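Local coordinates for protein ORF99 (Acidianus Filamentous Virus 1, PDB 3DF6) that is of unknown function but, being related to the anti-CRISPR protein AcrID1, may act against the CRISPR immunity of its archaeal host, at residues K8-V13 with M27-T32; T31-L36 with Y85-I90; E39-K44 with L73-V78; A69-F74 with G92-V97. The protein carries 2 engineered substitutions. All coordinates share one frame; numbering follows the deposited sequence. Where two conformers were deposited one is given.

Contact 1: residues K8-V13 with M27-T32; sequences KLLIKV and MKLNTT. Engineered in segment 27-32: Met27 (natural residue Leu).
Leu10 drops from the helix into the side chains of Met27, Leu29 and Thr31 on the strand beneath. Its CB already heads for the strand, and with CG placed beside the backbone N (chi1 -61°) the fork opens over the strand's inward-facing residues. From CG the two methyls part company. CD1 reaches forward to meet the Thr31 methyl, with 3.9 Å between Leu10 CD1 and Thr31 CG2. CD2 slants across the end of Met27, 3.6 Å from Met27 CE and 3.8 Å from the selenium SE, and also brushes Leu29 at 4.2 Å from Leu29 CD2. Met27 is an engineered selenomethionine in place of leucine, bent at its last torsion.

This is a helix laid over a sheet: helix 3-18 passes over 25-34, the outermost strand of the chain's own sheet, the short segments running at 119° to each other. Along Met27, Lys28 and Leu29 that strand also pairs antiparallel with a strand of the second subunit, so the sheet runs on across the interface. One turn along the helix from Leu10, Val13 meets the same methyl end-on, 4.1 Å separating Val13 CG1 from Met27 CE. Thr31 offers Leu10 its methyl, while its hydroxyl bonds to His7 on the same helix.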
loop_
_atom_site.group_PDB
_atom_site.type_symbol
_atom_site.label_atom_id
_atom_site.label_comp_id
_atom_site.label_asym_id
_atom_site.label_seq_id
_atom_site.Cartn_x
_atom_site.Cartn_y
_atom_site.Cartn_z
ATOM N N LYS C 8 -4.323 9.648 8.300
ATOM C CA LYS C 8 -5.664 9.062 8.208
ATOM C C LYS C 8 -5.761 8.003 7.099
ATOM O O LYS C 8 -6.378 6.954 7.295
ATOM C CB LYS C 8 -6.732 10.147 7.980
ATOM C CG LYS C 8 -7.286 10.738 9.254
ATOM C CD LYS C 8 -8.372 11.799 8.985
ATOM C CE LYS C 8 -9.603 11.220 8.254
ATOM N NZ LYS C 8 -10.559 12.279 7.845
ATOM N N LEU C 9 -5.191 8.284 5.932
ATOM C CA LEU C 9 -5.146 7.283 4.857
ATOM C C LEU C 9 -4.340 6.036 5.245
ATOM O O LEU C 9 -4.775 4.905 4.991
ATOM C CB LEU C 9 -4.648 7.879 3.527
ATOM C CG LEU C 9 -4.522 6.890 2.352
ATOM C CD1 LEU C 9 -4.971 7.514 1.044
ATOM C CD2 LEU C 9 -3.082 6.306 2.206
ATOM N N LEU C 10 -3.185 6.223 5.882
ATOM C CA LEU C 10 -2.396 5.064 6.315
ATOM C C LEU C 10 -3.179 4.158 7.273
ATOM O O LEU C 10 -3.102 2.928 7.168
ATOM C CB LEU C 10 -1.090 5.496 6.981
ATOM C CG LEU C 10 -0.094 6.319 6.141
ATOM C CD1 LEU C 10 1.146 6.679 6.972
ATOM C CD2 LEU C 10 0.290 5.570 4.866
ATOM N N ILE C 11 -3.930 4.780 8.189
ATOM C CA ILE C 11 -4.761 4.055 9.149
ATOM C C ILE C 11 -5.840 3.268 8.409
ATOM O O ILE C 11 -6.092 2.105 8.728
ATOM C CB ILE C 11 -5.394 5.018 10.218
ATOM C CG1 ILE C 11 -4.313 5.583 11.145
ATOM C CG2 ILE C 11 -6.454 4.300 11.056
ATOM C CD1 ILE C 11 -4.730 6.866 11.846
ATOM N N LYS C 12 -6.476 3.918 7.437
ATOM C CA LYS C 12 -7.457 3.295 6.566
ATOM C C LYS C 12 -6.910 2.115 5.739
ATOM O O LYS C 12 -7.611 1.103 5.559
ATOM C CB LYS C 12 -8.058 4.348 5.639
ATOM C CG LYS C 12 -9.171 3.843 4.732
ATOM C CD LYS C 12 -10.380 3.290 5.510
ATOM C CE LYS C 12 -11.542 3.038 4.548
ATOM N NZ LYS C 12 -12.781 2.528 5.206
ATOM N N VAL C 13 -5.694 2.265 5.207
ATOM C CA VAL C 13 -5.007 1.166 4.509
ATOM C C VAL C 13 -4.961 -0.048 5.431
ATOM O O VAL C 13 -5.320 -1.161 5.017
ATOM C CB VAL C 13 -3.578 1.576 4.001
ATOM C CG1 VAL C 13 -2.722 0.343 3.572
ATOM C CG2 VAL C 13 -3.676 2.584 2.834
HETATM N N MSE C 27 4.466 -0.766 2.230
HETATM C CA MSE C 27 4.676 0.627 1.851
HETATM C C MSE C 27 5.950 1.092 2.536
HETATM O O MSE C 27 6.158 0.805 3.719
HETATM C CB MSE C 27 3.541 1.518 2.335
HETATM C CG MSE C 27 2.206 1.329 1.681
HETATM SE SE MSE C 27 1.027 2.664 2.475
HETATM C CE MSE C 27 0.931 2.052 4.311
ATOM N N LYS C 28 6.785 1.785 1.776
ATOM C CA LYS C 28 7.961 2.436 2.307
ATOM C C LYS C 28 7.597 3.900 2.490
ATOM O O LYS C 28 6.965 4.502 1.606
ATOM C CB LYS C 28 9.129 2.276 1.344
ATOM C CG LYS C 28 10.455 2.818 1.860
ATOM C CD LYS C 28 11.569 2.481 0.879
ATOM C CE LYS C 28 12.959 2.793 1.460
ATOM N NZ LYS C 28 13.100 4.250 1.676
ATOM N N LEU C 29 8.000 4.452 3.641
ATOM C CA LEU C 29 7.521 5.736 4.121
ATOM C C LEU C 29 8.462 6.395 5.119
ATOM O O LEU C 29 9.214 5.721 5.824
ATOM C CB LEU C 29 6.331 5.519 5.088
ATOM C CG LEU C 29 5.122 4.731 4.573
ATOM C CD1 LEU C 29 4.320 4.151 5.719
ATOM C CD2 LEU C 29 4.270 5.656 3.652
ATOM N N ASN C 30 8.276 7.734 5.251
ATOM C CA ASN C 30 9.147 8.498 6.151
ATOM C C ASN C 30 8.275 9.604 6.676
ATOM O O ASN C 30 8.346 10.737 6.225
ATOM C CB ASN C 30 10.421 9.051 5.523
ATOM C CG ASN C 30 11.367 9.658 6.542
ATOM O OD1 ASN C 30 11.102 9.683 7.747
ATOM N ND2 ASN C 30 12.479 10.173 6.049
ATOM N N THR C 31 7.416 9.264 7.623
ATOM C CA THR C 31 6.475 10.238 8.165
ATOM C C THR C 31 6.388 10.033 9.677
ATOM O O THR C 31 6.567 8.912 10.176
ATOM C CB THR C 31 5.083 10.128 7.424
ATOM O OG1 THR C 31 4.210 11.190 7.834
ATOM C CG2 THR C 31 4.418 8.758 7.653
ATOM N N THR C 32 6.147 11.117 10.409
ATOM C CA THR C 32 6.177 11.056 11.859
ATOM C C THR C 32 4.779 11.180 12.457
ATOM O O THR C 32 4.107 12.207 12.300
ATOM C CB THR C 32 7.136 12.123 12.457
ATOM O OG1 THR C 32 8.459 11.873 11.980
ATOM C CG2 THR C 32 7.146 12.049 13.994
#

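Contact 2: residues T31-L36 with Y85-I90; sequences TTLDEL and YTVLSI
Thr31 and Val87 bond to each other twice through their backbones, and so do Leu33 and Tyr85. In this antiparallel ladder the shortest backbone bond runs from Leu33 N to Tyr85 O, 2.7 Å and nearly straight at 166°; its donor sits tilted from the carbonyl plane. The return bond from Tyr85 N to Leu33 O is 2.8 Å, as is the one from Val87 N to Thr31 O, whereas Thr31 N to Val87 O stretches to 3.3 Å. Between these hydrogen-bonded pairs lies the non-hydrogen-bonded pair Thr32 and Thr86, whose CA atoms approach to 4.0 Å. Both threonines swing OG1 to the side of their own backbone N (chi1 -61° and -59°), which brings the hydroxyls together, 2.8 Å from Thr32 OG1 to Thr86 OG1. Gln80 also bonds to the Thr86 hydroxyl, so that oxygen is held by two partners.

On the other face of the sheet Leu33 crosses Val87, with 4.0 Å between Leu33 CD1 and Val87 CG2. The Tyr85 ring turns an edge to Leu33 O and lies alongside Glu35, its CE2 3.9 Å from Glu35 CA; Phe38 stacks on the same ring.

Asp34 sits at the N-cap of helix 35-42, which follows strand 25-34 directly, and its OD1 accepts a weak capping bond from Leu36 N. On its other side strand 84-96 pairs with strand 69-80, and its Leu88 and Ser89 both face Glu76 there, a classic beta bulge. Helix 3-18 covers the Thr31 and Leu33 face.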
loop_
_atom_site.group_PDB
_atom_site.type_symbol
_atom_site.label_atom_id
_atom_site.label_comp_id
_atom_site.label_asym_id
_atom_site.label_seq_id
_atom_site.Cartn_x
_atom_site.Cartn_y
_atom_site.Cartn_z
ATOM N N THR C 31 7.416 9.264 7.623
ATOM C CA THR C 31 6.475 10.238 8.165
ATOM C C THR C 31 6.388 10.033 9.677
ATOM O O THR C 31 6.567 8.912 10.176
ATOM C CB THR C 31 5.083 10.128 7.424
ATOM O OG1 THR C 31 4.210 11.190 7.834
ATOM C CG2 THR C 31 4.418 8.758 7.653
ATOM N N THR C 32 6.147 11.117 10.409
ATOM C CA THR C 32 6.177 11.056 11.859
ATOM C C THR C 32 4.779 11.180 12.457
ATOM O O THR C 32 4.107 12.207 12.300
ATOM C CB THR C 32 7.136 12.123 12.457
ATOM O OG1 THR C 32 8.459 11.873 11.980
ATOM C CG2 THR C 32 7.146 12.049 13.994
ATOM N N LEU C 33 4.374 10.120 13.148
ATOM C CA LEU C 33 3.065 10.006 13.761
ATOM C C LEU C 33 3.078 10.353 15.237
ATOM O O LEU C 33 3.954 9.896 15.978
ATOM C CB LEU C 33 2.551 8.570 13.656
ATOM C CG LEU C 33 1.840 8.097 12.382
ATOM C CD1 LEU C 33 2.752 8.203 11.162
ATOM C CD2 LEU C 33 1.376 6.666 12.584
ATOM N N ASP C 34 2.069 11.138 15.635
ATOM C CA ASP C 34 1.704 11.349 17.037
ATOM C C ASP C 34 1.325 9.988 17.663
ATOM O O ASP C 34 0.897 9.079 16.953
ATOM C CB ASP C 34 0.510 12.318 17.054
ATOM C CG ASP C 34 -0.083 12.542 18.432
ATOM O OD1 ASP C 34 0.497 12.126 19.460
ATOM O OD2 ASP C 34 -1.159 13.175 18.486
ATOM N N GLU C 35 1.485 9.851 18.979
ATOM C CA GLU C 35 1.132 8.609 19.660
ATOM C C GLU C 35 -0.297 8.169 19.352
ATOM O O GLU C 35 -0.547 6.987 19.113
ATOM C CB GLU C 35 1.297 8.736 21.178
ATOM C CG GLU C 35 1.110 7.391 21.907
ATOM C CD GLU C 35 1.270 7.505 23.396
ATOM O OE1 GLU C 35 1.555 8.611 23.891
ATOM O OE2 GLU C 35 1.084 6.488 24.090
ATOM N N LEU C 36 -1.225 9.130 19.372
ATOM C CA LEU C 36 -2.633 8.871 19.046
ATOM C C LEU C 36 -2.810 8.277 17.664
ATOM O O LEU C 36 -3.613 7.357 17.489
ATOM C CB LEU C 36 -3.483 10.144 19.169
ATOM C CG LEU C 36 -3.672 10.630 20.603
ATOM C CD1 LEU C 36 -4.133 12.093 20.638
ATOM C CD2 LEU C 36 -4.621 9.723 21.394
ATOM N N TYR C 85 6.527 8.832 16.568
ATOM C CA TYR C 85 7.012 7.610 15.946
ATOM C C TYR C 85 7.206 7.921 14.479
ATOM O O TYR C 85 6.237 8.222 13.774
ATOM C CB TYR C 85 5.989 6.462 16.157
ATOM C CG TYR C 85 5.687 6.212 17.643
ATOM C CD1 TYR C 85 6.262 5.137 18.329
ATOM C CD2 TYR C 85 4.858 7.083 18.367
ATOM C CE1 TYR C 85 6.004 4.924 19.697
ATOM C CE2 TYR C 85 4.604 6.891 19.734
ATOM C CZ TYR C 85 5.179 5.813 20.392
ATOM O OH TYR C 85 4.924 5.631 21.750
ATOM N N THR C 86 8.462 7.932 14.035
ATOM C CA THR C 86 8.749 8.070 12.612
ATOM C C THR C 86 8.635 6.692 11.931
ATOM O O THR C 86 9.502 5.830 12.085
ATOM C CB THR C 86 10.137 8.680 12.344
ATOM O OG1 THR C 86 10.216 9.970 12.953
ATOM C CG2 THR C 86 10.387 8.830 10.851
ATOM N N VAL C 87 7.567 6.513 11.164
ATOM C CA VAL C 87 7.314 5.253 10.478
ATOM C C VAL C 87 8.094 5.210 9.161
ATOM O O VAL C 87 8.005 6.132 8.331
ATOM C CB VAL C 87 5.798 5.027 10.268
ATOM C CG1 VAL C 87 5.530 3.735 9.465
ATOM C CG2 VAL C 87 5.059 4.973 11.620
ATOM N N LEU C 88 8.835 4.117 8.968
ATOM C CA LEU C 88 9.684 3.935 7.794
ATOM C C LEU C 88 9.126 2.912 6.819
ATOM O O LEU C 88 9.403 2.973 5.617
ATOM C CB LEU C 88 11.103 3.535 8.209
ATOM C CG LEU C 88 11.768 4.580 9.123
ATOM C CD1 LEU C 88 13.014 3.951 9.741
ATOM C CD2 LEU C 88 12.116 5.818 8.324
ATOM N N SER C 89 8.350 1.978 7.354
ATOM C CA SER C 89 7.700 0.928 6.554
ATOM C C SER C 89 6.516 0.340 7.311
ATOM O O SER C 89 6.512 0.332 8.561
ATOM C CB SER C 89 8.698 -0.184 6.208
ATOM O OG SER C 89 8.121 -1.114 5.299
ATOM N N ILE C 90 5.521 -0.133 6.555
ATOM C CA ILE C 90 4.388 -0.881 7.040
ATOM C C ILE C 90 4.178 -2.036 6.028
ATOM O O ILE C 90 4.228 -1.813 4.810
ATOM C CB ILE C 90 3.082 -0.017 7.133
ATOM C CG1 ILE C 90 3.306 1.248 7.972
ATOM C CG2 ILE C 90 1.961 -0.851 7.805
ATOM C CD1 ILE C 90 2.081 2.263 8.040
#

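Contact 3: residues E39-K44 with L73-V78; sequences EELIGK and LFVEYV
Ile42 lays the CG1 branch of its side chain against two residues of strand 69-80, Leu73 and Val75. Its CB does not aim straight at the strand; the branch does the reaching, and Ile42 CG1 comes to 4.3 Å from Val75 CG2 and 4.4 Å from Leu73 CD2. Leu41, the preceding residue, faces the strand more directly. With CG anti to the backbone N (chi1 -176°), it carries one methyl to the other branch of the valine, Leu41 CD2 lying 4.4 Å from Val75 CG1. Val75 is therefore shared, one methyl meeting Ile42 and the other Leu41. Leu73 also approaches the helix backbone, its CD2 4.4 Å from Leu41 O.

Leu41 and Ile42 are the last residues of helix 35-42, which rests here on the middle strand of the chain's antiparallel sheet. A final backbone bond of 2.9 Å from Gly43 N to Glu39 O closes the turn, and Gly43, with a phi of 66°, then leads the chain away from the helix. Tyr63 on the adjoining strand 56-64 bonds through its hydroxyl to Ile42 O. Val14 of helix 3-18 touches both Leu41 and Leu73, so the two helices and the sheet meet around the same residues, close to the centre of the chain.

No hydrogen bond or ion pair crosses between the segments. With aliphatic branches meeting at easy separations and all four touching residues buried, what holds the helix end to the strand here is the exclusion of water and dispersion, rather than any directional bond.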
loop_
_atom_site.group_PDB
_atom_site.type_symbol
_atom_site.label_atom_id
_atom_site.label_comp_id
_atom_site.label_asym_id
_atom_site.label_seq_id
_atom_site.Cartn_x
_atom_site.Cartn_y
_atom_site.Cartn_z
ATOM N N GLU C 39 -1.289 4.632 17.690
ATOM C CA GLU C 39 -2.233 3.744 18.368
ATOM C C GLU C 39 -3.455 3.403 17.517
ATOM O O GLU C 39 -3.920 2.248 17.477
ATOM C CB GLU C 39 -2.628 4.352 19.726
ATOM C CG GLU C 39 -1.492 4.228 20.711
ATOM C CD GLU C 39 -1.745 4.907 22.032
ATOM O OE1 GLU C 39 -2.809 5.552 22.202
ATOM O OE2 GLU C 39 -0.852 4.785 22.907
ATOM N N GLU C 40 -3.948 4.411 16.826
ATOM C CA GLU C 40 -5.005 4.251 15.847
ATOM C C GLU C 40 -4.589 3.310 14.712
ATOM O O GLU C 40 -5.389 2.493 14.271
ATOM C CB GLU C 40 -5.408 5.631 15.308
ATOM C CG GLU C 40 -6.631 5.647 14.437
ATOM C CD GLU C 40 -7.882 5.119 15.113
ATOM O OE1 GLU C 40 -8.064 5.346 16.338
ATOM O OE2 GLU C 40 -8.696 4.487 14.393
ATOM N N LEU C 41 -3.337 3.425 14.264
ATOM C CA LEU C 41 -2.782 2.596 13.190
ATOM C C LEU C 41 -2.812 1.091 13.518
ATOM O O LEU C 41 -3.201 0.262 12.686
ATOM C CB LEU C 41 -1.331 3.012 12.908
ATOM C CG LEU C 41 -0.564 2.335 11.752
ATOM C CD1 LEU C 41 -1.154 2.746 10.401
ATOM C CD2 LEU C 41 0.922 2.682 11.800
ATOM N N ILE C 42 -2.401 0.771 14.740
ATOM C CA ILE C 42 -2.176 -0.590 15.189
ATOM C C ILE C 42 -3.394 -1.262 15.836
ATOM O O ILE C 42 -3.539 -2.488 15.760
ATOM C CB ILE C 42 -0.927 -0.594 16.083
ATOM C CG1 ILE C 42 0.279 -0.354 15.174
ATOM C CG2 ILE C 42 -0.782 -1.885 16.885
ATOM C CD1 ILE C 42 1.440 0.288 15.854
ATOM N N GLY C 43 -4.288 -0.467 16.427
ATOM C CA GLY C 43 -5.517 -1.010 17.000
ATOM C C GLY C 43 -5.254 -1.903 18.194
ATOM O O GLY C 43 -4.386 -1.615 19.019
ATOM N N LYS C 44 -5.997 -3.004 18.278
ATOM C CA LYS C 44 -5.879 -3.923 19.397
ATOM C C LYS C 44 -5.428 -5.300 18.898
ATOM O O LYS C 44 -6.258 -6.182 18.703
ATOM C CB LYS C 44 -7.233 -4.070 20.091
ATOM C CG LYS C 44 -7.893 -2.763 20.528
ATOM C CD LYS C 44 -7.190 -2.146 21.715
ATOM C CE LYS C 44 -7.937 -0.873 22.167
ATOM N NZ LYS C 44 -7.601 -0.546 23.565
ATOM N N LEU C 73 0.734 -7.572 10.789
ATOM C CA LEU C 73 1.157 -6.218 10.448
ATOM C C LEU C 73 2.552 -5.939 10.995
ATOM O O LEU C 73 2.802 -6.073 12.191
ATOM C CB LEU C 73 0.162 -5.206 11.041
ATOM C CG LEU C 73 0.369 -3.755 10.598
ATOM C CD1 LEU C 73 -0.148 -3.589 9.120
ATOM C CD2 LEU C 73 -0.286 -2.782 11.558
ATOM N N PHE C 74 3.475 -5.565 10.115
ATOM C CA PHE C 74 4.820 -5.202 10.531
ATOM C C PHE C 74 4.981 -3.695 10.379
ATOM O O PHE C 74 4.743 -3.159 9.297
ATOM C CB PHE C 74 5.851 -5.908 9.648
ATOM C CG PHE C 74 5.806 -7.393 9.740
ATOM C CD1 PHE C 74 6.668 -8.060 10.600
ATOM C CD2 PHE C 74 4.907 -8.136 8.959
ATOM C CE1 PHE C 74 6.650 -9.452 10.698
ATOM C CE2 PHE C 74 4.865 -9.536 9.053
ATOM C CZ PHE C 74 5.742 -10.195 9.935
ATOM N N VAL C 75 5.390 -3.019 11.454
ATOM C CA VAL C 75 5.598 -1.570 11.432
ATOM C C VAL C 75 7.034 -1.293 11.839
ATOM O O VAL C 75 7.460 -1.653 12.931
ATOM C CB VAL C 75 4.625 -0.792 12.385
ATOM C CG1 VAL C 75 4.832 0.713 12.255
ATOM C CG2 VAL C 75 3.167 -1.141 12.086
ATOM N N GLU C 76 7.787 -0.689 10.933
ATOM C CA GLU C 76 9.156 -0.318 11.197
ATOM C C GLU C 76 9.200 1.169 11.561
ATOM O O GLU C 76 8.708 2.006 10.801
ATOM C CB GLU C 76 9.998 -0.573 9.945
ATOM C CG GLU C 76 11.500 -0.429 10.147
ATOM C CD GLU C 76 12.268 -0.368 8.815
ATOM O OE1 GLU C 76 11.620 -0.373 7.759
ATOM O OE2 GLU C 76 13.513 -0.314 8.830
ATOM N N TYR C 77 9.784 1.501 12.713
ATOM C CA TYR C 77 9.756 2.886 13.187
ATOM C C TYR C 77 10.940 3.287 14.053
ATOM O O TYR C 77 11.650 2.428 14.613
ATOM C CB TYR C 77 8.449 3.190 13.950
ATOM C CG TYR C 77 8.226 2.366 15.211
ATOM C CD1 TYR C 77 8.614 2.842 16.469
ATOM C CD2 TYR C 77 7.630 1.105 15.135
ATOM C CE1 TYR C 77 8.400 2.071 17.626
ATOM C CE2 TYR C 77 7.411 0.344 16.259
ATOM C CZ TYR C 77 7.788 0.826 17.500
ATOM O OH TYR C 77 7.555 0.042 18.596
ATOM N N VAL C 78 11.117 4.607 14.175
ATOM C CA VAL C 78 12.057 5.196 15.124
ATOM C C VAL C 78 11.264 5.975 16.186
ATOM O O VAL C 78 10.382 6.771 15.857
ATOM C CB VAL C 78 13.090 6.091 14.416
ATOM C CG1 VAL C 78 14.068 6.722 15.427
ATOM C CG2 VAL C 78 13.857 5.291 13.342
#

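Contact 4: residues A69-F74 with G92-V97; sequences AMKKLF and GVNDWV. Engineered in segment 69-74: Met70 (natural residue Ile).
This is an antiparallel strand pairing at the end of the 69-80 and 84-96 hairpin far from its turn, in which Met70 bonds with Asp95 and Lys72 with Val93, twice each through the backbone. The straightest of the four bonds is Lys72 N to Val93 O, 2.9 Å at 171°. Side chains add two cross-strand links, one on each face. On one, Lys72 stretches out fully and sets NZ 3.0 Å from Asp95 OD2, a salt bridge that reaches the anti side of the carboxylate, 30° out of its plane.

The two strands lie side by side inside the five-stranded sheet, between strands 25-34 and 56-64. On the opposite face Lys71, bent at its second torsion (chi2 -83°), comes alongside Asn94 and puts NZ 2.8 Å from Asn94 OD1, in the amide plane on a lone pair; its salt bridge is with Asp20, beyond helix 3-18. A water donates to both Asn94 OD1 and Met70 O.

Met70, an engineered selenomethionine replacing isoleucine, shares the Lys72 face. Its methyl is packed closely, Met70 CE lying 3.5 Å from Val97 CG2 and 3.2 Å from Asp95 OD2, the oxygen that Lys72 also meets. Farther along, the Phe74 ring turns an edge to Val93.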
loop_
_atom_site.group_PDB
_atom_site.type_symbol
_atom_site.label_atom_id
_atom_site.label_comp_id
_atom_site.label_asym_id
_atom_site.label_seq_id
_atom_site.Cartn_x
_atom_site.Cartn_y
_atom_site.Cartn_z
ATOM N N ALA C 69 -7.345 -18.114 9.587
ATOM C CA ALA C 69 -6.668 -16.996 8.963
ATOM C C ALA C 69 -6.191 -16.035 10.039
ATOM O O ALA C 69 -6.896 -15.757 11.005
ATOM C CB ALA C 69 -7.589 -16.307 7.986
HETATM N N MSE C 70 -4.971 -15.566 9.873
HETATM C CA MSE C 70 -4.407 -14.540 10.716
HETATM C C MSE C 70 -3.883 -13.402 9.842
HETATM O O MSE C 70 -3.344 -13.636 8.771
HETATM C CB MSE C 70 -3.289 -15.154 11.546
HETATM C CG MSE C 70 -2.248 -14.191 11.926
HETATM SE SE MSE C 70 -1.256 -14.907 13.364
HETATM C CE MSE C 70 0.249 -15.650 12.422
ATOM N N LYS C 71 -4.074 -12.170 10.284
ATOM C CA LYS C 71 -3.499 -11.010 9.605
ATOM C C LYS C 71 -2.304 -10.571 10.424
ATOM O O LYS C 71 -2.403 -10.482 11.657
ATOM C CB LYS C 71 -4.504 -9.854 9.497
ATOM C CG LYS C 71 -5.680 -10.015 8.517
ATOM C CD LYS C 71 -5.284 -9.660 7.100
ATOM C CE LYS C 71 -6.413 -9.928 6.094
ATOM N NZ LYS C 71 -5.867 -9.603 4.749
ATOM N N LYS C 72 -1.175 -10.333 9.761
ATOM C CA LYS C 72 0.015 -9.833 10.453
ATOM C C LYS C 72 0.445 -8.496 9.881
ATOM O O LYS C 72 0.513 -8.319 8.655
ATOM C CB LYS C 72 1.180 -10.809 10.370
ATOM C CG LYS C 72 0.927 -12.155 11.113
ATOM C CD LYS C 72 2.213 -13.009 11.032
ATOM C CE LYS C 72 2.100 -14.295 11.827
ATOM N NZ LYS C 72 3.199 -15.315 11.517
ATOM N N LEU C 73 0.734 -7.572 10.789
ATOM C CA LEU C 73 1.157 -6.218 10.448
ATOM C C LEU C 73 2.552 -5.939 10.995
ATOM O O LEU C 73 2.802 -6.073 12.191
ATOM C CB LEU C 73 0.162 -5.206 11.041
ATOM C CG LEU C 73 0.369 -3.755 10.598
ATOM C CD1 LEU C 73 -0.148 -3.589 9.120
ATOM C CD2 LEU C 73 -0.286 -2.782 11.558
ATOM N N PHE C 74 3.475 -5.565 10.115
ATOM C CA PHE C 74 4.820 -5.202 10.531
ATOM C C PHE C 74 4.981 -3.695 10.379
ATOM O O PHE C 74 4.743 -3.159 9.297
ATOM C CB PHE C 74 5.851 -5.908 9.648
ATOM C CG PHE C 74 5.806 -7.393 9.740
ATOM C CD1 PHE C 74 6.668 -8.060 10.600
ATOM C CD2 PHE C 74 4.907 -8.136 8.959
ATOM C CE1 PHE C 74 6.650 -9.452 10.698
ATOM C CE2 PHE C 74 4.865 -9.536 9.053
ATOM C CZ PHE C 74 5.742 -10.195 9.935
ATOM N N GLY C 92 1.734 -5.729 5.446
ATOM C CA GLY C 92 0.601 -6.550 5.873
ATOM C C GLY C 92 0.668 -7.875 5.143
ATOM O O GLY C 92 0.763 -7.904 3.917
ATOM N N VAL C 93 0.616 -8.961 5.904
ATOM C CA VAL C 93 0.796 -10.316 5.393
ATOM C C VAL C 93 -0.364 -11.189 5.895
ATOM O O VAL C 93 -0.855 -10.992 7.004
ATOM C CB VAL C 93 2.198 -10.827 5.904
ATOM C CG1 VAL C 93 2.293 -12.306 6.014
ATOM C CG2 VAL C 93 3.318 -10.285 5.011
ATOM N N ASN C 94 -0.786 -12.164 5.103
ATOM C CA ASN C 94 -1.762 -13.151 5.559
ATOM C C ASN C 94 -1.024 -14.373 6.015
ATOM O O ASN C 94 0.038 -14.645 5.492
ATOM C CB ASN C 94 -2.632 -13.587 4.399
ATOM C CG ASN C 94 -3.583 -12.532 3.992
ATOM O OD1 ASN C 94 -4.103 -11.810 4.835
ATOM N ND2 ASN C 94 -3.822 -12.424 2.706
ATOM N N ASP C 95 -1.585 -15.118 6.962
ATOM C CA ASP C 95 -0.991 -16.379 7.370
ATOM C C ASP C 95 -2.111 -17.344 7.758
ATOM O O ASP C 95 -3.116 -16.943 8.365
ATOM C CB ASP C 95 -0.066 -16.134 8.564
ATOM C CG ASP C 95 0.883 -17.316 8.872
ATOM O OD1 ASP C 95 1.022 -18.270 8.066
ATOM O OD2 ASP C 95 1.510 -17.275 9.960
ATOM N N TRP C 96 -1.930 -18.611 7.393
ATOM C CA TRP C 96 -2.792 -19.687 7.849
ATOM C C TRP C 96 -2.202 -20.215 9.133
ATOM O O TRP C 96 -1.004 -20.518 9.213
ATOM C CB TRP C 96 -2.847 -20.826 6.831
ATOM C CG TRP C 96 -3.676 -22.012 7.269
ATOM C CD1 TRP C 96 -3.313 -23.008 8.148
ATOM C CD2 TRP C 96 -4.991 -22.337 6.825
ATOM N NE1 TRP C 96 -4.326 -23.923 8.276
ATOM C CE2 TRP C 96 -5.372 -23.536 7.478
ATOM C CE3 TRP C 96 -5.896 -21.726 5.940
ATOM C CZ2 TRP C 96 -6.612 -24.146 7.263
ATOM C CZ3 TRP C 96 -7.140 -22.334 5.740
ATOM C CH2 TRP C 96 -7.478 -23.528 6.403
ATOM N N VAL C 97 -3.057 -20.369 10.130
ATOM C CA VAL C 97 -2.612 -20.766 11.438
ATOM C C VAL C 97 -3.540 -21.874 11.964
ATOM O O VAL C 97 -4.704 -21.978 11.544
ATOM C CB VAL C 97 -2.535 -19.528 12.367
ATOM C CG1 VAL C 97 -1.931 -19.879 13.696
ATOM C CG2 VAL C 97 -1.658 -18.481 11.728
HETATM O O HOH W 1 -5.353 -13.636 6.509
#

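All four contacts involve one antiparallel sheet. Contacts 1 and 2 share Thr31 and Thr32 on strand 25-34, with centres about 8 Å apart: one sets helix 3-18 over that strand, the other pairs it with strand 84-96. Contact 3, its centre about 8 Å from that of contact 2 and about 10 Å from that of contact 1, brings in helix 35-42, and Ile11 packs on Glu40 where the two helices meet. Contact 4 overlaps contact 3 at Leu73 and Phe74; its centre is about 21 Å from that of contact 2, yet the two still touch where Ile90 packs on Leu73. Contact 1 closes first along the chain; contact 2 then spans contact 3, and its segments alternate with those of contact 4.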